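Local coordinates for protein cycloalternan-forming enzyme (Listeria monocytogenes serovar 1/2a, PDB 5F7U) that is a multidomain member of glycosyl hydrolase family 31 that carries a family 6 carbohydrate-binding module and holds glucose units at several separate sites, at residues E942-H947 against T961-V966; V976-D981 against I1054-V1059; Q21-S26 against N39-P44; E7-Y12 against I92-K97. The protein carries 1 engineered substitution. One frame throughout, in Å; residues are numbered along the deposited sequence.

Contact 1. Residues E942-H947 against T961-V966. With MG (magnesium ion), chain G; GLC (alpha-D-glucopyranose), chain B; GLC (alpha-D-glucopyranose), chain C.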
# COMPACT_ATOMS: atom_id res chain seq x y z
N GLU A 942 30.84 16.88 -7.55
CA GLU A 942 31.38 17.90 -6.65
C GLU A 942 32.38 17.30 -5.67
O GLU A 942 32.10 16.26 -5.03
CB GLU A 942 30.26 18.63 -5.89
CG GLU A 942 29.33 19.45 -6.79
CD GLU A 942 30.04 20.56 -7.56
OE1 GLU A 942 31.13 21.04 -7.14
OE2 GLU A 942 29.47 20.98 -8.60
N ALA A 943 33.56 17.93 -5.56
CA ALA A 943 34.59 17.44 -4.66
C ALA A 943 34.11 17.44 -3.20
O ALA A 943 34.46 16.54 -2.43
CB ALA A 943 35.87 18.24 -4.82
N GLU A 944 33.28 18.43 -2.85
CA GLU A 944 32.76 18.58 -1.49
C GLU A 944 31.78 17.44 -1.10
O GLU A 944 31.50 17.25 0.10
CB GLU A 944 32.13 19.97 -1.30
CG GLU A 944 30.97 20.31 -2.25
CD GLU A 944 31.36 21.06 -3.53
OE1 GLU A 944 32.46 20.91 -4.11
OE2 GLU A 944 30.51 21.83 -4.00
N PHE A 945 31.29 16.71 -2.10
CA PHE A 945 30.44 15.53 -1.87
C PHE A 945 31.22 14.22 -1.91
O PHE A 945 30.65 13.13 -1.68
CB PHE A 945 29.26 15.46 -2.86
CG PHE A 945 28.36 16.67 -2.89
CD1 PHE A 945 28.21 17.52 -1.77
CD2 PHE A 945 27.63 16.95 -4.04
CE1 PHE A 945 27.37 18.64 -1.83
CE2 PHE A 945 26.78 18.06 -4.10
CZ PHE A 945 26.64 18.91 -2.99
N GLY A 946 32.52 14.30 -2.17
CA GLY A 946 33.36 13.10 -2.27
C GLY A 946 33.62 12.48 -0.90
O GLY A 946 33.23 13.04 0.14
N HIS A 947 34.26 11.32 -0.91
CA HIS A 947 34.74 10.68 0.32
C HIS A 947 36.07 11.30 0.69
O HIS A 947 37.05 11.19 -0.05
CB HIS A 947 34.89 9.16 0.14
CG HIS A 947 33.65 8.50 -0.38
ND1 HIS A 947 32.61 8.14 0.44
CD2 HIS A 947 33.28 8.16 -1.64
CE1 HIS A 947 31.65 7.58 -0.29
NE2 HIS A 947 32.04 7.58 -1.55
N THR A 961 31.37 25.58 -8.23
CA THR A 961 30.07 24.95 -8.42
C THR A 961 29.76 24.12 -7.16
O THR A 961 30.68 23.78 -6.35
CB THR A 961 30.00 24.10 -9.70
OG1 THR A 961 30.87 22.98 -9.57
CG2 THR A 961 30.38 24.93 -10.96
N GLY A 962 28.48 23.77 -7.03
CA GLY A 962 27.98 23.09 -5.84
C GLY A 962 27.97 24.05 -4.66
O GLY A 962 27.75 25.25 -4.84
N THR A 963 28.23 23.53 -3.46
CA THR A 963 28.22 24.35 -2.24
C THR A 963 29.60 24.87 -1.82
O THR A 963 29.70 25.66 -0.87
CB THR A 963 27.60 23.58 -1.05
OG1 THR A 963 28.39 22.41 -0.78
CG2 THR A 963 26.14 23.20 -1.34
N GLY A 964 30.65 24.44 -2.52
CA GLY A 964 32.02 24.87 -2.22
C GLY A 964 33.07 24.04 -2.95
O GLY A 964 32.90 23.68 -4.13
N PHE A 965 34.13 23.74 -2.20
CA PHE A 965 35.32 23.06 -2.70
C PHE A 965 36.07 22.40 -1.55
O PHE A 965 35.86 22.76 -0.38
CB PHE A 965 36.24 24.04 -3.46
CG PHE A 965 36.56 25.30 -2.70
CD1 PHE A 965 37.60 25.33 -1.76
CD2 PHE A 965 35.83 26.48 -2.93
CE1 PHE A 965 37.92 26.50 -1.08
CE2 PHE A 965 36.13 27.65 -2.23
CZ PHE A 965 37.18 27.66 -1.31
N VAL A 966 36.95 21.47 -1.88
CA VAL A 966 37.87 20.87 -0.92
C VAL A 966 39.09 21.79 -0.81
O VAL A 966 39.68 22.15 -1.84
CB VAL A 966 38.25 19.43 -1.36
CG1 VAL A 966 39.41 18.88 -0.54
CG2 VAL A 966 37.04 18.52 -1.22
MG MG G . 32.27 22.36 -5.79
C1 GLC B . 28.73 18.13 2.32
C2 GLC B . 28.76 19.59 1.83
C3 GLC B . 27.46 20.33 2.19
C4 GLC B . 26.23 19.59 1.68
C5 GLC B . 26.29 18.14 2.14
C6 GLC B . 25.15 17.30 1.58
O2 GLC B . 29.90 20.27 2.36
O3 GLC B . 27.48 21.63 1.62
O4 GLC B . 25.03 20.21 2.19
O5 GLC B . 27.54 17.52 1.78
O6 GLC B . 25.34 15.99 2.16
C1 GLC C . 30.80 12.29 6.23
C2 GLC C . 32.06 13.04 6.71
C3 GLC C . 33.05 13.28 5.56
C4 GLC C . 33.40 11.96 4.86
C5 GLC C . 32.18 11.11 4.49
C6 GLC C . 32.35 9.68 5.01
O2 GLC C . 31.76 14.29 7.35
O3 GLC C . 34.25 13.88 6.07
O4 GLC C . 34.16 12.25 3.68
O5 GLC C . 30.92 11.70 4.90
O6 GLC C . 31.39 8.80 4.41

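Contact 2. Residues V976-D981 against I1054-V1059. With MG (magnesium ion), chain G; GLC (alpha-D-glucopyranose), chain D.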
# COMPACT_ATOMS: atom_id res chain seq x y z
N VAL A 976 40.70 12.59 -1.75
CA VAL A 976 39.31 12.86 -2.15
C VAL A 976 38.93 11.70 -3.08
O VAL A 976 39.57 11.49 -4.11
CB VAL A 976 39.15 14.22 -2.88
CG1 VAL A 976 37.69 14.49 -3.25
CG2 VAL A 976 39.66 15.37 -2.03
N GLU A 977 37.90 10.94 -2.70
CA GLU A 977 37.47 9.76 -3.46
C GLU A 977 36.08 10.01 -4.06
O GLU A 977 35.16 10.44 -3.37
CB GLU A 977 37.49 8.50 -2.59
CG GLU A 977 37.00 7.23 -3.30
CD GLU A 977 37.21 5.94 -2.51
OE1 GLU A 977 37.85 5.95 -1.43
OE2 GLU A 977 36.73 4.88 -2.97
N PHE A 978 35.97 9.74 -5.37
CA PHE A 978 34.73 9.90 -6.13
C PHE A 978 34.21 8.54 -6.58
O PHE A 978 34.99 7.61 -6.87
CB PHE A 978 34.95 10.73 -7.40
CG PHE A 978 35.37 12.17 -7.16
CD1 PHE A 978 36.71 12.51 -6.98
CD2 PHE A 978 34.42 13.19 -7.18
CE1 PHE A 978 37.09 13.84 -6.79
CE2 PHE A 978 34.80 14.52 -6.98
CZ PHE A 978 36.14 14.85 -6.79
N ASP A 979 32.89 8.46 -6.69
CA ASP A 979 32.20 7.32 -7.28
C ASP A 979 31.69 7.84 -8.61
O ASP A 979 30.77 8.66 -8.64
CB ASP A 979 31.03 6.89 -6.39
CG ASP A 979 31.46 6.45 -5.00
OD1 ASP A 979 32.28 5.51 -4.90
OD2 ASP A 979 30.94 7.00 -4.00
N ILE A 980 32.29 7.39 -9.71
CA ILE A 980 32.01 8.01 -11.00
C ILE A 980 31.45 7.03 -12.02
O ILE A 980 31.96 5.92 -12.18
CB ILE A 980 33.25 8.74 -11.56
CG1 ILE A 980 33.50 9.99 -10.71
CG2 ILE A 980 33.07 9.10 -13.05
CD1 ILE A 980 34.79 10.72 -11.00
N ASP A 981 30.37 7.44 -12.69
CA ASP A 981 29.84 6.66 -13.80
C ASP A 981 30.45 7.01 -15.14
O ASP A 981 30.79 8.17 -15.40
CB ASP A 981 28.32 6.82 -13.87
CG ASP A 981 27.61 6.02 -12.81
OD1 ASP A 981 28.06 4.87 -12.52
OD2 ASP A 981 26.59 6.52 -12.27
N ILE A 1054 46.03 23.25 -3.26
CA ILE A 1054 45.01 23.58 -4.25
C ILE A 1054 43.66 23.69 -3.56
O ILE A 1054 43.48 23.16 -2.46
CB ILE A 1054 44.91 22.52 -5.41
CG1 ILE A 1054 44.27 21.20 -4.95
CG2 ILE A 1054 46.26 22.28 -6.06
CD1 ILE A 1054 43.90 20.25 -6.09
N ASN A 1055 42.73 24.40 -4.18
CA ASN A 1055 41.31 24.26 -3.85
C ASN A 1055 40.68 23.46 -4.96
O ASN A 1055 40.89 23.75 -6.14
CB ASN A 1055 40.65 25.61 -3.65
CG ASN A 1055 41.18 26.33 -2.42
OD1 ASN A 1055 41.62 25.69 -1.46
ND2 ASN A 1055 41.16 27.67 -2.45
N PHE A 1056 39.93 22.43 -4.59
CA PHE A 1056 39.46 21.43 -5.56
C PHE A 1056 37.93 21.52 -5.65
O PHE A 1056 37.22 21.16 -4.72
CB PHE A 1056 39.97 20.05 -5.09
CG PHE A 1056 39.68 18.89 -6.02
CD1 PHE A 1056 39.23 19.05 -7.34
CD2 PHE A 1056 39.90 17.59 -5.55
CE1 PHE A 1056 38.99 17.93 -8.15
CE2 PHE A 1056 39.66 16.47 -6.34
CZ PHE A 1056 39.22 16.64 -7.66
N ASP A 1057 37.44 22.05 -6.77
CA ASP A 1057 36.01 22.33 -6.94
C ASP A 1057 35.17 21.09 -7.30
O ASP A 1057 34.21 20.75 -6.61
CB ASP A 1057 35.79 23.42 -8.00
CG ASP A 1057 34.33 23.87 -8.08
OD1 ASP A 1057 33.52 23.58 -7.16
OD2 ASP A 1057 34.01 24.52 -9.09
N HIS A 1058 35.52 20.45 -8.40
CA HIS A 1058 34.71 19.37 -8.98
C HIS A 1058 35.49 18.66 -10.07
O HIS A 1058 36.53 19.14 -10.50
CB HIS A 1058 33.37 19.91 -9.55
CG HIS A 1058 33.49 20.73 -10.81
ND1 HIS A 1058 32.78 21.89 -11.00
CD2 HIS A 1058 34.17 20.52 -11.97
CE1 HIS A 1058 33.03 22.38 -12.21
NE2 HIS A 1058 33.87 21.57 -12.81
N VAL A 1059 34.95 17.52 -10.50
CA VAL A 1059 35.36 16.90 -11.77
C VAL A 1059 34.16 16.77 -12.71
O VAL A 1059 33.02 16.61 -12.27
CB VAL A 1059 36.10 15.54 -11.59
CG1 VAL A 1059 37.36 15.69 -10.74
CG2 VAL A 1059 35.19 14.47 -11.01
MG MG G . 32.27 22.36 -5.79
C1 GLC D . 45.10 30.25 0.98
C2 GLC D . 43.70 30.19 0.35
C3 GLC D . 43.01 28.86 0.65
C4 GLC D . 43.88 27.67 0.25
C5 GLC D . 45.22 27.80 0.98
C6 GLC D . 46.19 26.67 0.68
O1 GLC D . 45.03 30.43 2.41
O2 GLC D . 42.88 31.26 0.83
O3 GLC D . 41.75 28.83 -0.02
O4 GLC D . 43.23 26.44 0.60
O5 GLC D . 45.85 29.06 0.65
O6 GLC D . 47.36 26.92 1.46

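Contact 3. Residues Q21-S26 against N39-P44. With GLC (alpha-D-glucopyranose), chain E.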
# COMPACT_ATOMS: atom_id res chain seq x y z
N GLN A 21 -15.53 -19.09 22.15
CA GLN A 21 -16.50 -18.95 23.23
C GLN A 21 -16.42 -20.20 24.11
O GLN A 21 -15.93 -21.23 23.66
CB GLN A 21 -17.91 -18.74 22.65
CG GLN A 21 -18.01 -17.42 21.87
CD GLN A 21 -17.73 -16.21 22.73
OE1 GLN A 21 -16.66 -15.58 22.63
NE2 GLN A 21 -18.66 -15.89 23.63
N PRO A 22 -16.86 -20.11 25.39
CA PRO A 22 -16.63 -21.25 26.30
C PRO A 22 -17.67 -22.38 26.19
O PRO A 22 -17.70 -23.27 27.03
CB PRO A 22 -16.73 -20.59 27.69
CG PRO A 22 -17.64 -19.42 27.49
CD PRO A 22 -17.28 -18.90 26.11
N THR A 23 -18.48 -22.34 25.14
CA THR A 23 -19.58 -23.32 24.97
C THR A 23 -19.62 -23.86 23.54
O THR A 23 -20.71 -24.16 23.00
CB THR A 23 -20.93 -22.70 25.33
OG1 THR A 23 -21.13 -21.48 24.59
CG2 THR A 23 -21.00 -22.42 26.86
N GLU A 24 -18.44 -24.03 22.96
CA GLU A 24 -18.28 -24.49 21.56
C GLU A 24 -18.00 -25.98 21.49
O GLU A 24 -17.76 -26.65 22.51
CB GLU A 24 -17.11 -23.75 20.89
CG GLU A 24 -17.33 -22.25 20.73
CD GLU A 24 -16.30 -21.60 19.81
OE1 GLU A 24 -15.54 -22.32 19.11
OE2 GLU A 24 -16.27 -20.34 19.79
N ARG A 25 -18.02 -26.51 20.26
CA ARG A 25 -17.55 -27.85 19.97
C ARG A 25 -16.10 -27.77 19.52
O ARG A 25 -15.73 -26.85 18.78
CB ARG A 25 -18.39 -28.45 18.86
CG ARG A 25 -17.86 -29.76 18.30
CD ARG A 25 -18.88 -30.34 17.34
NE ARG A 25 -18.94 -29.59 16.07
CZ ARG A 25 -20.07 -29.27 15.45
NH1 ARG A 25 -20.01 -28.68 14.27
NH2 ARG A 25 -21.26 -29.51 16.02
N SER A 26 -15.27 -28.71 19.97
CA SER A 26 -13.86 -28.72 19.56
C SER A 26 -13.46 -30.13 19.12
O SER A 26 -13.69 -31.08 19.88
CB SER A 26 -12.96 -28.22 20.69
OG SER A 26 -11.60 -28.21 20.26
N ASN A 39 -18.49 -28.40 24.78
CA ASN A 39 -18.50 -27.53 25.96
C ASN A 39 -19.89 -26.95 26.15
O ASN A 39 -20.43 -26.31 25.25
CB ASN A 39 -17.44 -26.44 25.81
CG ASN A 39 -16.05 -27.02 25.74
OD1 ASN A 39 -15.54 -27.51 26.74
ND2 ASN A 39 -15.46 -27.05 24.53
N ILE A 40 -20.45 -27.18 27.34
CA ILE A 40 -21.85 -26.84 27.64
C ILE A 40 -21.92 -26.04 28.93
O ILE A 40 -21.18 -26.34 29.87
CB ILE A 40 -22.67 -28.15 27.81
CG1 ILE A 40 -22.54 -29.02 26.54
CG2 ILE A 40 -24.14 -27.87 28.15
CD1 ILE A 40 -22.83 -30.50 26.79
N THR A 41 -22.80 -25.02 29.00
CA THR A 41 -22.98 -24.29 30.26
C THR A 41 -24.39 -24.44 30.80
O THR A 41 -25.33 -24.62 30.02
CB THR A 41 -22.57 -22.79 30.16
OG1 THR A 41 -22.41 -22.21 31.47
CG2 THR A 41 -23.56 -21.96 29.35
N THR A 42 -24.50 -24.43 32.12
CA THR A 42 -25.80 -24.33 32.78
C THR A 42 -25.72 -23.23 33.82
O THR A 42 -24.63 -22.88 34.28
CB THR A 42 -26.18 -25.66 33.48
OG1 THR A 42 -25.13 -26.03 34.40
CG2 THR A 42 -26.39 -26.75 32.44
N TRP A 43 -26.88 -22.68 34.21
CA TRP A 43 -26.94 -21.67 35.26
C TRP A 43 -28.32 -21.77 35.93
O TRP A 43 -29.26 -22.24 35.28
CB TRP A 43 -26.74 -20.26 34.68
CG TRP A 43 -27.79 -19.86 33.68
CD1 TRP A 43 -28.92 -19.11 33.94
CD2 TRP A 43 -27.80 -20.16 32.29
NE1 TRP A 43 -29.64 -18.94 32.78
CE2 TRP A 43 -28.98 -19.57 31.75
CE3 TRP A 43 -26.95 -20.88 31.44
CZ2 TRP A 43 -29.31 -19.67 30.39
CZ3 TRP A 43 -27.29 -20.99 30.07
CH2 TRP A 43 -28.46 -20.39 29.57
N PRO A 44 -28.45 -21.38 37.20
CA PRO A 44 -27.34 -20.96 38.06
C PRO A 44 -26.55 -22.18 38.57
O PRO A 44 -26.94 -23.32 38.28
CB PRO A 44 -28.06 -20.28 39.24
CG PRO A 44 -29.33 -21.06 39.36
CD PRO A 44 -29.73 -21.40 37.95
C1 GLC E . -27.63 -15.77 32.74
C2 GLC E . -26.47 -16.76 32.55
C3 GLC E . -25.85 -16.63 31.15
C4 GLC E . -26.91 -16.79 30.06
C5 GLC E . -28.07 -15.81 30.29
C6 GLC E . -29.24 -16.06 29.34
O1 GLC E . -27.16 -14.43 32.89
O2 GLC E . -25.48 -16.57 33.57
O3 GLC E . -24.83 -17.62 30.97
O4 GLC E . -26.29 -16.55 28.78
O5 GLC E . -28.57 -15.85 31.64
O6 GLC E . -29.99 -14.85 29.22

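Contact 4. Residues E7-Y12 against I92-K97. With GLC (alpha-D-glucopyranose), chain F.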
# COMPACT_ATOMS: atom_id res chain seq x y z
N GLU A 7 -29.59 -23.68 29.99
CA GLU A 7 -28.50 -24.46 29.43
C GLU A 7 -28.14 -23.82 28.10
O GLU A 7 -29.02 -23.28 27.42
CB GLU A 7 -28.96 -25.92 29.23
CG GLU A 7 -27.97 -26.87 28.53
CD GLU A 7 -27.89 -26.70 27.01
OE1 GLU A 7 -28.81 -26.09 26.39
OE2 GLU A 7 -26.89 -27.14 26.42
N TYR A 8 -26.87 -23.92 27.69
CA TYR A 8 -26.46 -23.40 26.40
C TYR A 8 -25.21 -24.09 25.83
O TYR A 8 -24.22 -24.26 26.53
CB TYR A 8 -26.25 -21.89 26.51
CG TYR A 8 -25.85 -21.20 25.24
CD1 TYR A 8 -26.81 -20.78 24.32
CD2 TYR A 8 -24.50 -20.96 24.95
CE1 TYR A 8 -26.43 -20.12 23.16
CE2 TYR A 8 -24.11 -20.31 23.79
CZ TYR A 8 -25.08 -19.89 22.90
OH TYR A 8 -24.70 -19.24 21.74
N HIS A 9 -25.30 -24.46 24.56
CA HIS A 9 -24.16 -24.91 23.77
C HIS A 9 -24.40 -24.38 22.36
O HIS A 9 -25.54 -24.34 21.90
CB HIS A 9 -24.04 -26.45 23.77
CG HIS A 9 -23.13 -27.00 22.71
ND1 HIS A 9 -21.76 -27.04 22.84
CD2 HIS A 9 -23.40 -27.53 21.49
CE1 HIS A 9 -21.22 -27.56 21.75
NE2 HIS A 9 -22.21 -27.86 20.91
N SER A 10 -23.33 -23.92 21.71
CA SER A 10 -23.42 -23.44 20.33
C SER A 10 -22.09 -23.79 19.69
O SER A 10 -21.08 -23.19 20.04
CB SER A 10 -23.68 -21.93 20.29
OG SER A 10 -24.08 -21.54 18.97
N PRO A 11 -22.08 -24.76 18.75
CA PRO A 11 -20.82 -25.43 18.39
C PRO A 11 -19.73 -24.53 17.81
O PRO A 11 -18.56 -24.78 18.03
CB PRO A 11 -21.26 -26.48 17.35
CG PRO A 11 -22.60 -26.04 16.87
CD PRO A 11 -23.23 -25.39 18.08
N TYR A 12 -20.12 -23.50 17.06
CA TYR A 12 -19.12 -22.62 16.45
C TYR A 12 -18.85 -21.33 17.20
O TYR A 12 -17.93 -20.60 16.81
CB TYR A 12 -19.50 -22.31 15.00
CG TYR A 12 -19.79 -23.55 14.18
CD1 TYR A 12 -18.76 -24.44 13.80
CD2 TYR A 12 -21.09 -23.82 13.79
CE1 TYR A 12 -19.06 -25.59 13.04
CE2 TYR A 12 -21.40 -24.95 13.04
CZ TYR A 12 -20.39 -25.82 12.67
OH TYR A 12 -20.75 -26.92 11.91
N ILE A 92 -23.05 -37.07 12.41
CA ILE A 92 -23.41 -37.03 13.82
C ILE A 92 -24.43 -35.92 14.06
O ILE A 92 -24.21 -34.79 13.62
CB ILE A 92 -22.15 -36.82 14.70
CG1 ILE A 92 -21.02 -37.83 14.35
CG2 ILE A 92 -22.50 -36.76 16.18
CD1 ILE A 92 -21.40 -39.29 14.21
N THR A 93 -25.52 -36.25 14.74
CA THR A 93 -26.51 -35.24 15.15
C THR A 93 -26.75 -35.33 16.65
O THR A 93 -26.98 -36.42 17.17
CB THR A 93 -27.83 -35.40 14.36
OG1 THR A 93 -27.57 -35.21 12.96
CG2 THR A 93 -28.89 -34.40 14.83
N TYR A 94 -26.69 -34.20 17.35
CA TYR A 94 -26.80 -34.21 18.82
C TYR A 94 -27.58 -33.03 19.37
O TYR A 94 -27.67 -31.98 18.73
CB TYR A 94 -25.40 -34.29 19.48
CG TYR A 94 -24.54 -33.05 19.29
CD1 TYR A 94 -24.59 -31.99 20.22
CD2 TYR A 94 -23.68 -32.92 18.19
CE1 TYR A 94 -23.81 -30.84 20.05
CE2 TYR A 94 -22.90 -31.77 18.01
CZ TYR A 94 -22.98 -30.74 18.95
OH TYR A 94 -22.20 -29.60 18.78
N THR A 95 -28.10 -33.22 20.57
CA THR A 95 -28.80 -32.19 21.33
C THR A 95 -28.19 -32.23 22.72
O THR A 95 -28.03 -33.31 23.31
CB THR A 95 -30.32 -32.50 21.38
OG1 THR A 95 -30.85 -32.51 20.05
CG2 THR A 95 -31.10 -31.48 22.22
N THR A 96 -27.80 -31.07 23.23
CA THR A 96 -27.23 -30.99 24.59
C THR A 96 -28.36 -30.65 25.54
O THR A 96 -29.25 -29.88 25.19
CB THR A 96 -26.07 -29.98 24.66
OG1 THR A 96 -26.53 -28.70 24.20
CG2 THR A 96 -24.92 -30.46 23.79
N LYS A 97 -28.33 -31.24 26.74
CA LYS A 97 -29.44 -31.11 27.70
C LYS A 97 -28.96 -30.91 29.12
O LYS A 97 -27.94 -31.47 29.52
CB LYS A 97 -30.36 -32.34 27.68
CG LYS A 97 -31.06 -32.55 26.35
CD LYS A 97 -32.23 -33.50 26.49
CE LYS A 97 -33.07 -33.46 25.23
NZ LYS A 97 -34.24 -34.36 25.41
C1 GLC F . -26.19 -17.75 27.98
C2 GLC F . -24.83 -17.78 27.28
C3 GLC F . -24.78 -16.68 26.21
C4 GLC F . -25.92 -16.85 25.21
C5 GLC F . -27.28 -16.94 25.92
C6 GLC F . -28.40 -17.33 24.96
O2 GLC F . -23.79 -17.62 28.26
O3 GLC F . -23.53 -16.66 25.53
O4 GLC F . -25.90 -15.76 24.28
O5 GLC F . -27.26 -17.89 27.01
O6 GLC F . -29.65 -16.81 25.44

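Contact 1. Residues E942-H947 against T961-V966
Glu942, at the end of strand 941-942, and Glu944, in the 3-10 turn that follows, meet the loop 961-964 at a magnesium ion. Glu944, which buries the most surface here, grips the metal with both carboxylate oxygens, OE1 at 2.2 Å and the longer OE2 at 2.6 Å from the ion. Its CG lies between the backbone N and the carbonyl carbon (chi1 59°), and a bend at the next bond brings the carboxylate to the loop. There the N-H of Gly964 meets Glu944 OE2 from above the carboxylate plane (N to OE2 3.0 Å), with a weak bond from Thr963 N beside it. Glu942 binds through OE1 alone; its OE2 accepts from Thr961 OG1 at 2.6 Å, using the syn lone pair, while Asn916 donates to the same oxygen. The carbonyl oxygens of Thr961 and Gly964 and Asp1057 OD1 complete the site. On the sugar side, Thr963 OG1 hydrogen-bonds O3 of a glucose at 2.7 Å, with the Phe945 ring close to the same sugar. The ion thus joins the loop carrying Thr963 to Glu942 and the turn, and its charge probably offsets the repulsion among the oxygens gathered round it.

Contact 2. Residues V976-D981 against I1054-V1059
The Phe978 ring takes Val1059 over one face and Phe1056 at its rim. The methyl CG2 of Val1059 makes a CH-pi contact, 4.2 Å from the centroid of the Phe978 ring, while CE2 of Phe1056 lies in the plane of that ring at its edge. The two phenyl groups come from opposite directions and meet obliquely, with planes at 64° and a closest approach of 3.6 Å between Phe978 CE1 and Phe1056 CZ. Phe1056 has its CG anti to the backbone N (chi1 -176°), which carries the ring to Phe978; Val976 CB touches its CE2 at 4.2 Å. Beyond the aromatic pair, Ile980 CD1 reaches Val1059 CG2 at 3.8 Å, so one methyl serves two partners. The opposite side of strand 1054-1059 is polar: Asp1057 OD1 binds the magnesium ion at 2.2 Å, and Asn1055 grips a glucose with both ends of its amide, OD1 accepting from O4 and ND2 donating to O3. Asp1057 and His1058 form a classic beta bulge facing Arg994. The axes of segments 976-981 and 1054-1059 come within 10.0 Å, their directions 20° apart, as in the two layers of a family 6 beta-sandwich. Strand 975-981 pairs with 947-949 and 1039-1045, whereas 1054-1062 lies in the other sheet beside 987-996 and 965-968.

Contact 3. Residues Q21-S26 against N39-P44
Asn39 clasps Glu24 across a beta hairpin, formed by strands 25-26 and 36-43, in the N-terminal domain, which belongs to the E-set (immunoglobulin-like) group of beta domains. Glu24 O accepts two bonds from this one residue: the backbone N of Asn39 at 3.0 Å and its ND2 at 3.1 Å, arriving from opposite faces of the carbonyl plane. The CG of Asn39 lies beside its own backbone N (chi1 -62°), which lets the side-chain amide curl back to the oxygen already held by the main chain. The other end of that amide, OD1, accepts from Lys80. Next to this clasp, Thr23 CA approaches Asn39 O at 3.1 Å in a CA-H...O contact, and methyl meets methyl where Thr23 CG2 packs on Thr41 CG2 at 3.6 Å. The hydroxyl of Thr41 turns elsewhere, to Thr77 and Asn76. In the next shell, Glu24 OE2 takes the N-H of Gln21 at 2.8 Å from above its carboxylate plane, closing the turn on itself, while OE1 forms a salt bridge with Arg28. Backbone bonds from Tyr8 to Thr41 and from Ser10 to Thr23 bring in strand 6-8 and the residues after it. Farther along strand 36-43, just before a cis peptide bond to Pro44, Trp43 lays one face of its indole under a glucose, with C2 of the sugar 3.5 Å above the ring plane.

Contact 4. Residues E7-Y12 against I92-K97
Residues 7-11 run roughly antiparallel to 94-97, their end-to-end directions 157° apart, with nearest CA atoms 6.9 Å from each other (Glu7 to Lys97 and His9 to Thr96), so the meeting is made by side chains. Glu7 and Thr96 cross at about a right angle: Thr96 OG1 donates to Glu7 OE2 at 2.7 Å, on the syn side but 34° out of the carboxylate plane. The second oxygen of Glu7 is bonded to Ser108. His9 and Tyr94 form the other polar link, NE2 to OH at 2.8 Å. The imidazole edge faces the hydroxyl. CG of His9 is anti to the backbone N (chi1 165°), which points the ring across at strand 91-100, while ND1 donates to Asn39 O on the other side. Arg25 also bonds Tyr94 OH, and Pro11 CB touches Tyr94 OH at 3.6 Å. Thr96 CG2 lies near the His9 ring. On the opposite side of strand 6-8, Tyr8 lays a face under a glucose, C4 lying 3.8 Å above its centre. Buried polar pairs here tie the two layers of a beta-sandwich, and the outward aromatic ring forms the kind of sugar platform common in carbohydrate-binding sites.

In the fold
The four contacts fall into two pairs at far ends of the chain: contact 1 lies with its centre about 75 Å from that of contact 3, and the centres of contacts 2 and 4 are about 81 Å apart. Contacts 1 and 2, with centres 7 Å apart, share the magnesium ion and meet through His1058 with Thr961 and Asp979 with His947. Their glucose units occupy separate pockets, the one at contact 1 shared with residues between Asp770 and Tyr786, the one at contact 2 formed by the family 6 module. Contacts 3 and 4, centres 9 Å apart, join through neighbouring strands 36-43 and 6-8 and the bond of His9 ND1 to Asn39 O. Tyr8 and Trp43 line a single glycan pocket there.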